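Aromatic amino acid aminotransferase I (Candida albicans WO-1, PDB 6HNU) probably transfers amino groups from aromatic amino acids to 2-oxoglutarate, using pyridoxal 5'-phosphate as cofactor, like other aminotransferases of its family. Local coordinates at residues L115-E120 against L343-G348; T158-E163 against N179-T184; Y164-A169 against F209-C214. All blocks are in the same frame, centred on the assembly; numbering follows the deposited sequence.

Contact 1: L115-E120 against L343-G348; sequences LQFIKE and LLRKWG. With TRS (2-amino-2-hydroxymethyl-propane-1,3-diol), chain K.
Phe117 lays one face of its ring over the CB of Leu344, which stands 3.7 Å from the ring centroid and only 11° off the ring normal, a CH-pi contact over the face. It joins two helices of the aminotransferase fold, 112-126 and the long helix 334-377, whose local axes come within 10.8 Å and cross at 58°. With CG anti to the backbone N (chi1 -174°), the phenyl group reaches straight across the gap, its long direction about perpendicular to the Leu344 side chain. Its CE2 also comes to 3.4 Å from the Leu344 carbonyl O, and the carbonyl carbon of Gly348 lies at the ring edge. On the inner side, Ile118 CD1 meets Leu344 CD1 at 4.3 Å, and both side chains continue onto Phe298. The more exposed flank is polar. Arg345, its chain stretched out as far as NE, passes beside Phe117 and brings its guanidinium edge toward Gln116 and a bound Tris molecule; NE is held by Asn341 and NH2 also by the carbonyl O of Glu113, which should hold the plane of the group. Arg345 NH1 donates to Tris O2, but that arm and its neighbour Gln116 OE1 are less certainly placed. The surer grip on Tris is that of Glu120: OE1 accepts from the amine N at 3.0 Å, and Glu120 OE2 from the Tris hydroxyl O1 at 2.6 Å.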
loop_
_atom_site.group_PDB
_atom_site.type_symbol
_atom_site.label_atom_id
_atom_site.label_comp_id
_atom_site.label_asym_id
_atom_site.label_seq_id
_atom_site.Cartn_x
_atom_site.Cartn_y
_atom_site.Cartn_z
ATOM N N LEU B 115 1.377 -10.485 -14.039
ATOM C CA LEU B 115 0.169 -11.323 -13.798
ATOM C C LEU B 115 0.295 -12.633 -14.579
ATOM O O LEU B 115 0.004 -13.696 -13.990
ATOM C CB LEU B 115 -1.096 -10.584 -14.234
ATOM C CG LEU B 115 -1.586 -9.449 -13.325
ATOM C CD1 LEU B 115 -2.874 -8.822 -13.868
ATOM C CD2 LEU B 115 -1.821 -9.960 -11.910
ATOM N N GLN B 116 0.760 -12.599 -15.837
ATOM C CA GLN B 116 0.888 -13.831 -16.648
ATOM C C GLN B 116 1.831 -14.824 -15.950
ATOM O O GLN B 116 1.495 -16.019 -15.840
ATOM C CB GLN B 116 1.402 -13.534 -18.050
ATOM C CG GLN B 116 1.576 -14.802 -18.885
ATOM C CD GLN B 116 2.113 -14.491 -20.258
ATOM O OE1 GLN B 116 3.219 -13.968 -20.405
ATOM N NE2 GLN B 116 1.323 -14.794 -21.281
ATOM N N PHE B 117 3.003 -14.370 -15.521
ATOM C CA PHE B 117 3.991 -15.255 -14.886
ATOM C C PHE B 117 3.388 -15.824 -13.601
ATOM O O PHE B 117 3.458 -17.037 -13.358
ATOM C CB PHE B 117 5.299 -14.546 -14.575
ATOM C CG PHE B 117 6.337 -15.504 -14.062
ATOM C CD1 PHE B 117 6.347 -15.888 -12.728
ATOM C CD2 PHE B 117 7.311 -15.997 -14.903
ATOM C CE1 PHE B 117 7.309 -16.744 -12.248
ATOM C CE2 PHE B 117 8.261 -16.882 -14.434
ATOM C CZ PHE B 117 8.265 -17.245 -13.111
ATOM N N ILE B 118 2.805 -14.962 -12.785
ATOM C CA ILE B 118 2.353 -15.367 -11.431
ATOM C C ILE B 118 1.100 -16.252 -11.579
ATOM O O ILE B 118 0.937 -17.201 -10.805
ATOM C CB ILE B 118 2.239 -14.082 -10.568
ATOM C CG1 ILE B 118 2.884 -14.261 -9.201
ATOM C CG2 ILE B 118 0.827 -13.567 -10.478
ATOM C CD1 ILE B 118 4.322 -14.711 -9.265
ATOM N N LYS B 119 0.287 -16.047 -12.611
ATOM C CA LYS B 119 -0.869 -16.930 -12.875
ATOM C C LYS B 119 -0.379 -18.308 -13.330
ATOM O O LYS B 119 -0.922 -19.326 -12.864
ATOM C CB LYS B 119 -1.847 -16.272 -13.844
ATOM C CG LYS B 119 -3.137 -17.045 -13.992
ATOM C CD LYS B 119 -4.259 -16.309 -14.729
ATOM C CE LYS B 119 -5.561 -17.077 -14.718
ATOM N NZ LYS B 119 -6.683 -16.294 -15.291
ATOM N N GLU B 120 0.620 -18.373 -14.206
ATOM C CA GLU B 120 1.190 -19.660 -14.649
ATOM C C GLU B 120 1.770 -20.398 -13.436
ATOM O O GLU B 120 1.525 -21.588 -13.306
ATOM C CB GLU B 120 2.297 -19.443 -15.667
ATOM C CG GLU B 120 1.772 -18.960 -17.011
ATOM C CD GLU B 120 2.825 -18.516 -18.022
ATOM O OE1 GLU B 120 3.985 -18.160 -17.646
ATOM O OE2 GLU B 120 2.469 -18.495 -19.204
ATOM N N LEU B 343 13.333 -10.402 -13.030
ATOM C CA LEU B 343 14.008 -11.515 -12.335
ATOM C C LEU B 343 13.301 -12.825 -12.683
ATOM O O LEU B 343 13.998 -13.763 -13.081
ATOM C CB LEU B 343 14.073 -11.224 -10.831
ATOM C CG LEU B 343 14.626 -12.359 -9.979
ATOM C CD1 LEU B 343 15.307 -11.801 -8.725
ATOM C CD2 LEU B 343 13.519 -13.331 -9.613
ATOM N N LEU B 344 11.970 -12.895 -12.597
ATOM C CA LEU B 344 11.243 -14.171 -12.762
ATOM C C LEU B 344 11.365 -14.657 -14.208
ATOM O O LEU B 344 11.479 -15.879 -14.400
ATOM C CB LEU B 344 9.787 -13.993 -12.323
ATOM C CG LEU B 344 9.588 -13.760 -10.815
ATOM C CD1 LEU B 344 8.196 -13.242 -10.545
ATOM C CD2 LEU B 344 9.838 -15.024 -10.018
ATOM N N ARG B 345 11.314 -13.746 -15.177
ATOM C CA ARG B 345 11.379 -14.098 -16.620
ATOM C C ARG B 345 12.817 -14.430 -17.009
ATOM O O ARG B 345 12.987 -15.296 -17.877
ATOM C CB ARG B 345 10.789 -12.969 -17.451
ATOM C CG ARG B 345 9.274 -12.958 -17.320
ATOM C CD ARG B 345 8.580 -11.881 -18.099
ATOM N NE ARG B 345 7.140 -12.068 -17.983
ATOM C CZ ARG B 345 6.428 -12.917 -18.720
ATOM N NH1 ARG B 345 7.027 -13.651 -19.653
ATOM N NH2 ARG B 345 5.126 -13.034 -18.521
ATOM N N LYS B 346 13.799 -13.847 -16.334
ATOM C CA LYS B 346 15.232 -14.153 -16.608
ATOM C C LYS B 346 15.518 -15.575 -16.098
ATOM O O LYS B 346 16.142 -16.392 -16.813
ATOM C CB LYS B 346 16.156 -13.117 -15.974
ATOM C CG LYS B 346 17.645 -13.380 -16.201
ATOM C CD LYS B 346 18.004 -13.359 -17.682
ATOM C CE LYS B 346 19.459 -13.688 -17.940
ATOM N NZ LYS B 346 19.735 -13.710 -19.396
ATOM N N TRP B 347 15.001 -15.906 -14.913
ATOM C CA TRP B 347 15.134 -17.259 -14.337
ATOM C C TRP B 347 14.247 -18.239 -15.092
ATOM O O TRP B 347 14.613 -19.433 -15.222
ATOM C CB TRP B 347 14.783 -17.193 -12.856
ATOM C CG TRP B 347 15.764 -16.498 -11.974
ATOM C CD1 TRP B 347 16.956 -15.915 -12.279
ATOM C CD2 TRP B 347 15.610 -16.380 -10.560
ATOM N NE1 TRP B 347 17.530 -15.419 -11.140
ATOM C CE2 TRP B 347 16.726 -15.697 -10.072
ATOM C CE3 TRP B 347 14.619 -16.800 -9.669
ATOM C CZ2 TRP B 347 16.893 -15.423 -8.707
ATOM C CZ3 TRP B 347 14.771 -16.520 -8.329
ATOM C CH2 TRP B 347 15.904 -15.852 -7.850
ATOM N N GLY B 348 13.103 -17.750 -15.568
ATOM C CA GLY B 348 12.002 -18.570 -16.094
ATOM C C GLY B 348 11.351 -19.399 -15.008
ATOM O O GLY B 348 11.830 -19.421 -13.852
HETATM C C TRS K . 5.550 -17.147 -21.165
HETATM C C1 TRS K . 4.530 -18.259 -21.384
HETATM C C2 TRS K . 4.897 -15.790 -21.430
HETATM C C3 TRS K . 6.733 -17.380 -22.105
HETATM N N TRS K . 5.983 -17.200 -19.708
HETATM O O1 TRS K . 3.224 -17.751 -21.583
HETATM O O2 TRS K . 5.816 -14.799 -21.843
HETATM O O3 TRS K . 7.923 -16.752 -21.667
#

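Contact 2: T158-E163 against N179-T184; sequences TILVEE and NTVPVT
Ile159 and Val161 of strand 158-162 bond through both N and O to strand 179-183, giving the parallel pair its tight centre. Ile159 N donates to Asn179 O at 2.8 Å, and Ile159 O receives Val181 N at 2.9 Å. Val161 N meets Val181 O at 3.1 Å, whereas Val183 N reaches Val161 O at 2.8 Å. Apolar carbons close one face: Thr158 CG2, anti to its own N, touches Val181 CG2 at 3.6 Å, and Leu160 CB lies 3.6 Å from Val183 CG2, with Leu195 of helix 192-200 beyond Leu160 and Val183. On the other face Ile159 and Thr180 lie flank to flank, Ile159 CG1 4.1 Å from Thr180 CG2, and Val161 leans across Thr180. The pairing slackens at the C-terminal end, where Glu163, Pro182 and Thr184 are partly exposed: the Glu163 N to Val183 O bond is weak, Glu163 CB rests 3.7 Å from Pro182 CB, and the Glu163 carboxylate turns along Thr184 to the backbone N of Met185. Glu162 diverges instead toward Thr212. Helix 167-175 connects the two strands, making this a parallel beta-alpha-beta unit at one side of the large aminotransferase sheet.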
loop_
_atom_site.group_PDB
_atom_site.type_symbol
_atom_site.label_atom_id
_atom_site.label_comp_id
_atom_site.label_asym_id
_atom_site.label_seq_id
_atom_site.Cartn_x
_atom_site.Cartn_y
_atom_site.Cartn_z
ATOM N N THR B 158 -18.142 -11.708 12.749
ATOM C CA THR B 158 -17.176 -12.676 13.306
ATOM C C THR B 158 -16.393 -13.335 12.184
ATOM O O THR B 158 -16.993 -13.723 11.140
ATOM C CB THR B 158 -17.895 -13.729 14.163
ATOM O OG1 THR B 158 -18.379 -13.015 15.294
ATOM C CG2 THR B 158 -16.984 -14.836 14.650
ATOM N N ILE B 159 -15.111 -13.533 12.448
ATOM C CA ILE B 159 -14.250 -14.506 11.706
ATOM C C ILE B 159 -13.727 -15.570 12.670
ATOM O O ILE B 159 -13.628 -15.301 13.908
ATOM C CB ILE B 159 -13.106 -13.779 10.983
ATOM C CG1 ILE B 159 -12.156 -13.066 11.946
ATOM C CG2 ILE B 159 -13.722 -12.843 9.973
ATOM C CD1 ILE B 159 -10.844 -12.654 11.304
ATOM N N LEU B 160 -13.380 -16.738 12.128
ATOM C CA LEU B 160 -12.672 -17.771 12.896
ATOM C C LEU B 160 -11.185 -17.595 12.611
ATOM O O LEU B 160 -10.826 -17.372 11.411
ATOM C CB LEU B 160 -13.163 -19.166 12.507
ATOM C CG LEU B 160 -14.681 -19.374 12.603
ATOM C CD1 LEU B 160 -15.038 -20.735 12.070
ATOM C CD2 LEU B 160 -15.126 -19.210 14.038
ATOM N N VAL B 161 -10.383 -17.676 13.675
ATOM C CA VAL B 161 -8.895 -17.624 13.612
ATOM C C VAL B 161 -8.347 -18.809 14.398
ATOM O O VAL B 161 -9.044 -19.278 15.309
ATOM C CB VAL B 161 -8.315 -16.296 14.123
ATOM C CG1 VAL B 161 -8.876 -15.078 13.375
ATOM C CG2 VAL B 161 -8.528 -16.119 15.628
ATOM N N GLU B 162 -7.115 -19.231 14.075
ATOM C CA GLU B 162 -6.338 -20.202 14.871
ATOM C C GLU B 162 -6.202 -19.646 16.297
ATOM O O GLU B 162 -5.959 -18.442 16.456
ATOM C CB GLU B 162 -5.021 -20.528 14.167
ATOM C CG GLU B 162 -5.296 -21.318 12.902
ATOM C CD GLU B 162 -4.274 -21.243 11.787
ATOM O OE1 GLU B 162 -3.667 -20.180 11.608
ATOM O OE2 GLU B 162 -4.181 -22.242 11.052
ATOM N N GLU B 163 -6.348 -20.487 17.322
ATOM C CA GLU B 163 -6.412 -19.960 18.710
ATOM C C GLU B 163 -5.072 -19.347 19.104
ATOM O O GLU B 163 -5.094 -18.515 19.990
ATOM C CB GLU B 163 -6.849 -21.004 19.740
ATOM C CG GLU B 163 -5.784 -22.026 20.059
ATOM C CD GLU B 163 -6.171 -23.033 21.138
ATOM O OE1 GLU B 163 -6.102 -24.223 20.851
ATOM O OE2 GLU B 163 -6.497 -22.619 22.232
ATOM N N ASN B 179 -14.849 -9.385 15.265
ATOM C CA ASN B 179 -14.642 -10.410 16.324
ATOM C C ASN B 179 -13.790 -11.569 15.771
ATOM O O ASN B 179 -14.111 -12.109 14.686
ATOM C CB ASN B 179 -15.991 -10.892 16.852
ATOM C CG ASN B 179 -16.810 -9.750 17.414
ATOM O OD1 ASN B 179 -17.913 -9.459 16.925
ATOM N ND2 ASN B 179 -16.284 -9.097 18.417
ATOM N N THR B 180 -12.730 -11.933 16.494
ATOM C CA THR B 180 -11.860 -13.099 16.171
ATOM C C THR B 180 -12.133 -14.228 17.156
ATOM O O THR B 180 -11.499 -14.219 18.259
ATOM C CB THR B 180 -10.406 -12.644 16.159
ATOM O OG1 THR B 180 -10.049 -12.165 17.457
ATOM C CG2 THR B 180 -10.214 -11.523 15.165
ATOM N N VAL B 181 -12.996 -15.161 16.767
ATOM C CA VAL B 181 -13.326 -16.349 17.603
ATOM C C VAL B 181 -12.258 -17.404 17.365
ATOM O O VAL B 181 -12.069 -17.821 16.223
ATOM C CB VAL B 181 -14.742 -16.855 17.319
ATOM C CG1 VAL B 181 -15.002 -18.219 17.925
ATOM C CG2 VAL B 181 -15.760 -15.850 17.838
ATOM N N PRO B 182 -11.575 -17.861 18.442
ATOM C CA PRO B 182 -10.454 -18.789 18.319
ATOM C C PRO B 182 -10.942 -20.232 18.104
ATOM O O PRO B 182 -11.994 -20.669 18.653
ATOM C CB PRO B 182 -9.702 -18.604 19.628
ATOM C CG PRO B 182 -10.783 -18.260 20.614
ATOM C CD PRO B 182 -11.792 -17.435 19.840
ATOM N N VAL B 183 -10.220 -20.929 17.225
ATOM C CA VAL B 183 -10.465 -22.331 16.837
ATOM C C VAL B 183 -9.374 -23.183 17.497
ATOM O O VAL B 183 -8.198 -22.852 17.341
ATOM C CB VAL B 183 -10.464 -22.465 15.301
ATOM C CG1 VAL B 183 -10.601 -23.907 14.848
ATOM C CG2 VAL B 183 -11.552 -21.592 14.675
ATOM N N THR B 184 -9.762 -24.257 18.188
ATOM C CA THR B 184 -8.862 -25.040 19.049
ATOM C C THR B 184 -7.865 -25.806 18.168
ATOM O O THR B 184 -8.278 -26.330 17.079
ATOM C CB THR B 184 -9.642 -25.932 20.009
ATOM O OG1 THR B 184 -10.450 -25.045 20.792
ATOM C CG2 THR B 184 -8.692 -26.774 20.836
#

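Contact 3: Y164-A169 against F209-C214; sequences YTFSSA and FLYTIC. With PLP (pyridoxal-5'-phosphate), chain I; PHE (phenylalanine), chain J.
Phe166 points the edge of its ring at Tyr211, with Phe166 CD2 4.0 Å from Tyr211 OH, and turns one face to the pyridine ring of pyridoxal phosphate. C3 of the cofactor lies over that face, offset toward the rim, and Phe166 CD2 comes to 3.3 Å from cofactor C2. CG anti to the backbone N (chi1 -175°) carries the phenyl group away from strand 209-212 and over the cofactor, while the root of the side chain stays behind, Phe166 CB touching Ile213 CD1 at 3.8 Å. At its far end Phe166 CZ reaches the amino N of the bound phenylalanine at 3.4 Å.

Tyr211 comes in from the strand. Ala169 CB, in the first turn of helix 167-175, meets its ring obliquely, 3.5 Å from Tyr211 CE2, and Thr165 OG1 also approaches the ring obliquely. The phenol oxygen lies near the cofactor methyl C2A but has its hydrogen bond with Asp246 OD2, which probably helps to orient that carboxylate. Ile213 packs against the same methyl, crossing the Thr165 side chain at about a right angle. Between the two backbones a water accepts from Thr165 OG1 at 2.8 Å and donates to Tyr211 O at 2.8 Å, tying the loop to the strand where their backbones stand apart. Hence the Phe166 ring covers one face of the pyridine and Tyr211 and Ile213 crowd its methyl edge, as in the cofactor pocket of fold-type I aminotransferases.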
loop_
_atom_site.group_PDB
_atom_site.type_symbol
_atom_site.label_atom_id
_atom_site.label_comp_id
_atom_site.label_asym_id
_atom_site.label_seq_id
_atom_site.Cartn_x
_atom_site.Cartn_y
_atom_site.Cartn_z
ATOM N N TYR B 164 -3.957 -19.717 18.464
ATOM C CA TYR B 164 -2.675 -18.986 18.487
ATOM C C TYR B 164 -2.364 -18.571 17.058
ATOM O O TYR B 164 -2.357 -19.445 16.182
ATOM C CB TYR B 164 -1.496 -19.796 19.013
ATOM C CG TYR B 164 -1.709 -20.267 20.424
ATOM C CD1 TYR B 164 -2.393 -21.441 20.677
ATOM C CD2 TYR B 164 -1.343 -19.486 21.490
ATOM C CE1 TYR B 164 -2.678 -21.856 21.970
ATOM C CE2 TYR B 164 -1.552 -19.910 22.799
ATOM C CZ TYR B 164 -2.238 -21.094 23.037
ATOM O OH TYR B 164 -2.512 -21.522 24.305
ATOM N N THR B 165 -2.211 -17.275 16.837
ATOM C CA THR B 165 -2.040 -16.783 15.439
ATOM C C THR B 165 -1.226 -15.486 15.422
ATOM O O THR B 165 -0.702 -15.065 16.472
ATOM C CB THR B 165 -3.416 -16.663 14.772
ATOM O OG1 THR B 165 -3.157 -16.510 13.367
ATOM C CG2 THR B 165 -4.270 -15.554 15.339
ATOM N N PHE B 166 -1.153 -14.845 14.254
ATOM C CA PHE B 166 -0.279 -13.697 13.950
ATOM C C PHE B 166 -0.839 -12.432 14.601
ATOM O O PHE B 166 -1.998 -12.123 14.356
ATOM C CB PHE B 166 -0.211 -13.607 12.427
ATOM C CG PHE B 166 0.716 -12.576 11.862
ATOM C CD1 PHE B 166 1.889 -12.237 12.519
ATOM C CD2 PHE B 166 0.414 -11.970 10.646
ATOM C CE1 PHE B 166 2.766 -11.328 11.953
ATOM C CE2 PHE B 166 1.270 -11.029 10.104
ATOM C CZ PHE B 166 2.450 -10.718 10.754
ATOM N N SER B 167 -0.090 -11.759 15.469
ATOM C CA SER B 167 -0.580 -10.571 16.219
ATOM C C SER B 167 -1.076 -9.457 15.280
ATOM O O SER B 167 -2.141 -8.905 15.571
ATOM C CB SER B 167 0.465 -10.073 17.186
ATOM O OG SER B 167 0.694 -11.068 18.185
ATOM N N SER B 168 -0.371 -9.205 14.176
ATOM C CA SER B 168 -0.717 -8.164 13.174
ATOM C C SER B 168 -2.087 -8.460 12.570
ATOM O O SER B 168 -2.828 -7.502 12.351
ATOM C CB SER B 168 0.328 -8.021 12.102
ATOM O OG SER B 168 1.565 -7.665 12.687
ATOM N N ALA B 169 -2.417 -9.745 12.313
ATOM C CA ALA B 169 -3.723 -10.088 11.708
ATOM C C ALA B 169 -4.851 -9.777 12.704
ATOM O O ALA B 169 -5.936 -9.289 12.281
ATOM C CB ALA B 169 -3.726 -11.525 11.252
ATOM N N PHE B 209 -15.684 -16.112 7.514
ATOM C CA PHE B 209 -14.605 -16.986 7.027
ATOM C C PHE B 209 -13.745 -17.494 8.181
ATOM O O PHE B 209 -13.810 -17.014 9.348
ATOM C CB PHE B 209 -13.790 -16.218 5.976
ATOM C CG PHE B 209 -13.080 -14.966 6.421
ATOM C CD1 PHE B 209 -11.961 -15.014 7.250
ATOM C CD2 PHE B 209 -13.459 -13.738 5.920
ATOM C CE1 PHE B 209 -11.311 -13.860 7.633
ATOM C CE2 PHE B 209 -12.779 -12.582 6.274
ATOM C CZ PHE B 209 -11.694 -12.646 7.122
ATOM N N LEU B 210 -12.870 -18.414 7.802
ATOM C CA LEU B 210 -11.763 -18.912 8.639
ATOM C C LEU B 210 -10.454 -18.377 8.073
ATOM O O LEU B 210 -10.258 -18.464 6.854
ATOM C CB LEU B 210 -11.774 -20.446 8.667
ATOM C CG LEU B 210 -10.476 -21.083 9.171
ATOM C CD1 LEU B 210 -10.284 -20.866 10.653
ATOM C CD2 LEU B 210 -10.439 -22.570 8.856
ATOM N N TYR B 211 -9.648 -17.783 8.946
ATOM C CA TYR B 211 -8.305 -17.243 8.645
ATOM C C TYR B 211 -7.311 -18.290 9.129
ATOM O O TYR B 211 -7.287 -18.555 10.319
ATOM C CB TYR B 211 -8.110 -15.873 9.327
ATOM C CG TYR B 211 -6.695 -15.343 9.309
ATOM C CD1 TYR B 211 -6.104 -14.923 8.128
ATOM C CD2 TYR B 211 -5.931 -15.292 10.462
ATOM C CE1 TYR B 211 -4.799 -14.482 8.080
ATOM C CE2 TYR B 211 -4.619 -14.845 10.451
ATOM C CZ TYR B 211 -4.048 -14.454 9.248
ATOM O OH TYR B 211 -2.762 -14.030 9.235
ATOM N N THR B 212 -6.506 -18.848 8.227
ATOM C CA THR B 212 -5.550 -19.920 8.531
ATOM C C THR B 212 -4.192 -19.607 7.922
ATOM O O THR B 212 -4.089 -19.353 6.715
ATOM C CB THR B 212 -6.116 -21.301 8.149
ATOM O OG1 THR B 212 -5.136 -22.274 8.470
ATOM C CG2 THR B 212 -6.475 -21.467 6.688
ATOM N N ILE B 213 -3.160 -19.717 8.738
ATOM C CA ILE B 213 -1.766 -19.749 8.224
ATOM C C ILE B 213 -1.390 -21.222 8.187
ATOM O O ILE B 213 -0.716 -21.702 9.120
ATOM C CB ILE B 213 -0.864 -18.897 9.132
ATOM C CG1 ILE B 213 -1.488 -17.533 9.425
ATOM C CG2 ILE B 213 0.515 -18.769 8.527
ATOM C CD1 ILE B 213 -0.977 -16.850 10.678
ATOM N N CYS B 214 -1.828 -21.945 7.152
ATOM C CA CYS B 214 -1.966 -23.394 7.289
ATOM C C CYS B 214 -0.617 -24.090 7.074
ATOM O O CYS B 214 -0.523 -25.234 7.482
ATOM C CB CYS B 214 -3.084 -23.918 6.412
ATOM S SG CYS B 214 -3.047 -23.322 4.712
HETATM N N1 PLP I . 0.997 -13.098 7.258
HETATM C C2 PLP I . 1.592 -13.835 8.199
HETATM C C2A PLP I . 0.804 -14.899 8.878
HETATM C C3 PLP I . 2.922 -13.619 8.555
HETATM O O3 PLP I . 3.448 -14.363 9.576
HETATM C C4 PLP I . 3.639 -12.588 7.915
HETATM C C4A PLP I . 5.025 -12.324 8.295
HETATM C C5 PLP I . 3.011 -11.851 6.902
HETATM C C6 PLP I . 1.694 -12.124 6.633
HETATM C C5A PLP I . 3.694 -10.687 6.227
HETATM O O4P PLP I . 3.523 -10.750 4.785
HETATM P P PLP I . 3.987 -9.644 3.807
HETATM O O1P PLP I . 3.702 -10.305 2.477
HETATM O O2P PLP I . 5.495 -9.399 4.093
HETATM O O3P PLP I . 3.146 -8.400 4.079
HETATM N N PHE J . 5.342 -12.047 9.644
HETATM C CA PHE J . 6.440 -11.143 10.096
HETATM C C PHE J . 6.541 -11.250 11.624
HETATM O O PHE J . 6.807 -12.348 12.141
HETATM C CB PHE J . 6.198 -9.725 9.570
HETATM C CG PHE J . 6.923 -8.633 10.311
HETATM C CD1 PHE J . 8.256 -8.779 10.673
HETATM C CD2 PHE J . 6.267 -7.455 10.643
HETATM C CE1 PHE J . 8.914 -7.771 11.367
HETATM C CE2 PHE J . 6.926 -6.449 11.332
HETATM C CZ PHE J . 8.251 -6.604 11.683
HETATM O OXT PHE J . 6.351 -10.273 12.365
HETATM O O HOH W 1 -5.206 -17.957 12.163
#

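Contacts 2 and 3 are neighbours, their centres 8 Å apart, and share one sheet: strand 158-162 lies between 179-186 and 209-212. Leu160 O and Tyr211 N, 2.8 Å apart, probably form a hydrogen bond across the shared strand border, and so, at the same distance, do Glu162 OE2 and Thr212 OG1. The chain leaves contact 2 at Glu163 and enters contact 3 directly, so strand 158-162 leads straight to Phe166, which covers the cofactor ring. Contact 1 encloses both along the chain but lies apart, its nearest atoms about 17 Å from contact 3 and about 23 Å from contact 2; the side chain of Ile118 is about 12 Å from pyridoxal phosphate.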